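PDB 2EPI: UPF0045 protein MJ1052 from Methanocaldococcus jannaschii, which is of uncharacterised function but may bind thiamine or a related small molecule. Local coordinates for residues 60-63 / 64-68. Numbering follows the deposited sequence.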
ATOM      1  N   PHE A  60       0.879   8.040  13.907  1.00 20.66           N
ATOM      2  CA  PHE A  60       0.999   6.752  13.244  1.00 20.83           C
ATOM      3  C   PHE A  60       1.718   5.775  14.167  1.00 21.76           C
ATOM      4  O   PHE A  60       1.252   4.658  14.394  1.00 23.10           O
ATOM      5  CB  PHE A  60       1.786   6.907  11.942  1.00 18.99           C
ATOM      6  CG  PHE A  60       2.112   5.605  11.270  1.00 20.38           C
ATOM      7  CD1 PHE A  60       1.102   4.787  10.775  1.00 16.59           C
ATOM      8  CD2 PHE A  60       3.437   5.203  11.114  1.00 18.89           C
ATOM      9  CE1 PHE A  60       1.396   3.592  10.131  1.00 16.85           C
ATOM     10  CE2 PHE A  60       3.743   4.001  10.467  1.00 20.18           C
ATOM     11  CZ  PHE A  60       2.719   3.197   9.975  1.00 21.53           C
ATOM     12  N   LYS A  61       2.851   6.201  14.716  1.00 21.99           N
ATOM     13  CA  LYS A  61       3.603   5.328  15.605  1.00 22.80           C
ATOM     14  C   LYS A  61       2.784   4.914  16.819  1.00 23.96           C
ATOM     15  O   LYS A  61       2.788   3.745  17.212  1.00 24.03           O
ATOM     16  CB  LYS A  61       4.889   6.009  16.071  1.00 23.51           C
ATOM     17  CG  LYS A  61       5.764   5.106  16.920  1.00 22.70           C
ATOM     18  CD  LYS A  61       6.945   5.860  17.504  1.00 25.90           C
ATOM     19  CE  LYS A  61       7.784   4.951  18.386  1.00 27.89           C
ATOM     20  NZ  LYS A  61       8.876   5.698  19.069  1.00 29.68           N
ATOM     21  N   GLU A  62       2.075   5.862  17.421  1.00 23.43           N
ATOM     22  CA  GLU A  62       1.294   5.527  18.602  1.00 24.88           C
ATOM     23  C   GLU A  62       0.149   4.576  18.279  1.00 25.05           C
ATOM     24  O   GLU A  62      -0.124   3.647  19.043  1.00 25.09           O
ATOM     25  CB  GLU A  62       0.762   6.795  19.286  1.00 24.58           C
ATOM     26  CG  GLU A  62      -0.153   6.494  20.472  1.00 26.86           C
ATOM     27  CD  GLU A  62      -0.471   7.710  21.325  1.00 27.38           C
ATOM     28  OE1 GLU A  62      -0.326   8.849  20.840  1.00 29.89           O
ATOM     29  OE2 GLU A  62      -0.887   7.518  22.489  1.00 31.47           O
ATOM     30  N   ALA A  63      -0.514   4.796  17.146  1.00 24.18           N
ATOM     31  CA  ALA A  63      -1.631   3.943  16.743  1.00 23.43           C
ATOM     32  C   ALA A  63      -1.143   2.517  16.533  1.00 24.54           C
ATOM     33  O   ALA A  63      -1.745   1.560  17.018  1.00 24.77           O
ATOM     34  CB  ALA A  63      -2.260   4.475  15.462  1.00 24.47           C
ATOM     35  N   HIS A  64      -0.048   2.383  15.794  1.00 23.13           N
ATOM     36  CA  HIS A  64       0.547   1.078  15.534  1.00 23.43           C
ATOM     37  C   HIS A  64       0.898   0.402  16.863  1.00 23.60           C
ATOM     38  O   HIS A  64       0.541  -0.753  17.100  1.00 24.83           O
ATOM     39  CB  HIS A  64       1.810   1.259  14.689  1.00 21.44           C
ATOM     40  CG  HIS A  64       2.684   0.044  14.621  1.00 22.04           C
ATOM     41  ND1 HIS A  64       2.404  -1.034  13.808  1.00 21.94           N
ATOM     42  CD2 HIS A  64       3.835  -0.259  15.264  1.00 21.99           C
ATOM     43  CE1 HIS A  64       3.348  -1.948  13.953  1.00 23.10           C
ATOM     44  NE2 HIS A  64       4.229  -1.502  14.831  1.00 21.98           N
ATOM     45  N   SER A  65       1.580   1.140  17.733  1.00 24.90           N
ATOM     46  CA  SER A  65       2.012   0.618  19.025  1.00 26.81           C
ATOM     47  C   SER A  65       0.869   0.236  19.951  1.00 28.56           C
ATOM     48  O   SER A  65       0.966  -0.739  20.696  1.00 30.04           O
ATOM     49  CB  SER A  65       2.915   1.637  19.720  1.00 26.70           C
ATOM     50  OG  SER A  65       3.997   2.001  18.881  1.00 26.63           O
ATOM     51  N   THR A  66      -0.211   1.005  19.910  1.00 29.67           N
ATOM     52  CA  THR A  66      -1.361   0.735  20.762  1.00 30.60           C
ATOM     53  C   THR A  66      -1.987  -0.611  20.421  1.00 29.62           C
ATOM     54  O   THR A  66      -2.402  -1.358  21.310  1.00 30.20           O
ATOM     55  CB  THR A  66      -2.420   1.839  20.620  1.00 32.62           C
ATOM     56  OG1 THR A  66      -1.811   3.117  20.834  1.00 38.03           O
ATOM     57  CG2 THR A  66      -3.507   1.653  21.641  1.00 33.32           C
ATOM     58  N   VAL A  67      -2.056  -0.929  19.133  1.00 29.04           N
ATOM     59  CA  VAL A  67      -2.628  -2.204  18.718  1.00 28.66           C
ATOM     60  C   VAL A  67      -1.652  -3.341  19.013  1.00 28.80           C
ATOM     61  O   VAL A  67      -2.061  -4.443  19.381  1.00 28.46           O
ATOM     62  CB  VAL A  67      -2.971  -2.205  17.213  1.00 29.32           C
ATOM     63  CG1 VAL A  67      -3.475  -3.580  16.794  1.00 28.23           C
ATOM     64  CG2 VAL A  67      -4.031  -1.148  16.922  1.00 26.69           C
ATOM     65  N   LEU A  68      -0.362  -3.069  18.862  1.00 27.95           N
ATOM     66  CA  LEU A  68       0.658  -4.078  19.119  1.00 28.69           C
ATOM     67  C   LEU A  68       0.681  -4.437  20.605  1.00 30.94           C
ATOM     68  O   LEU A  68       1.145  -5.508  20.989  1.00 31.14           O
ATOM     69  CB  LEU A  68       2.029  -3.560  18.676  1.00 26.31           C
ATOM     70  CG  LEU A  68       3.229  -4.502  18.814  1.00 24.99           C
ATOM     71  CD1 LEU A  68       2.995  -5.780  18.010  1.00 24.46           C
ATOM     72  CD2 LEU A  68       4.475  -3.791  18.329  1.00 28.24           C
TER
HETATM   73  O   HOH W   1      -1.444   5.083  23.297  1.00 43.88           O
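Ser65 OG and Thr66 OG1 both stand opposite their own carbonyl carbons and beside their backbone nitrogens (chi1 -55° and -53°), which turns each hydroxyl back along helix 53-68 onto the carbonyl oxygen four residues earlier, the familiar way in which a helical serine or threonine hydroxyl bonds to the backbone. Ser65 OG lies 2.7 Å from Lys61 O and donates to it; Thr66 OG1 donates to Glu62 O at 2.5 Å, a short bond. Each hydroxyl sits above the plane of the carbonyl it reaches, that of Lys61 and of Glu62, by 41° in the second case. The corresponding helical amides come from the opposite faces: Ser65 N is 2.9 Å from Lys61 O, and Thr66 N is 2.8 Å from Glu62 O. Two successive carbonyls are thus each gripped by an amide and a hydroxyl of one residue, while His64 N to Phe60 O (3.0 Å) and Val67 N to Ala63 O keep the ordinary helical pattern on either side.

Glu62 crosses Thr66, its CG 3.8 Å from Thr66 OG1, and its extended chain carries the carboxylate to a water that donates to Glu62 OE2 at 2.6 Å and to Thr66 OG1; Lys35 (salt bridge) and Tyr36 (hydrogen bond) also hold that carboxylate. At the second subunit, Ser65 OG bonds Arg5, Lys61 NZ forms a salt bridge with Asp54 and His64 NE2 bonds Glu82, while His64 ND1 bonds Ser76 of its own chain. An alanine in place of Ser65 would probably leave Lys61 O with its amide bond but deprive that arginine of a hydroxyl mate.

Helix 53-68 packs beside helix 23-33 through Glu62, Ala63, Thr66 and Val67, and on strands 6-16 and 73-83 of the four-stranded antiparallel sheet (order 2-3-1-4), consistent with a ferredoxin-like beta-alpha-beta-beta-alpha-beta fold.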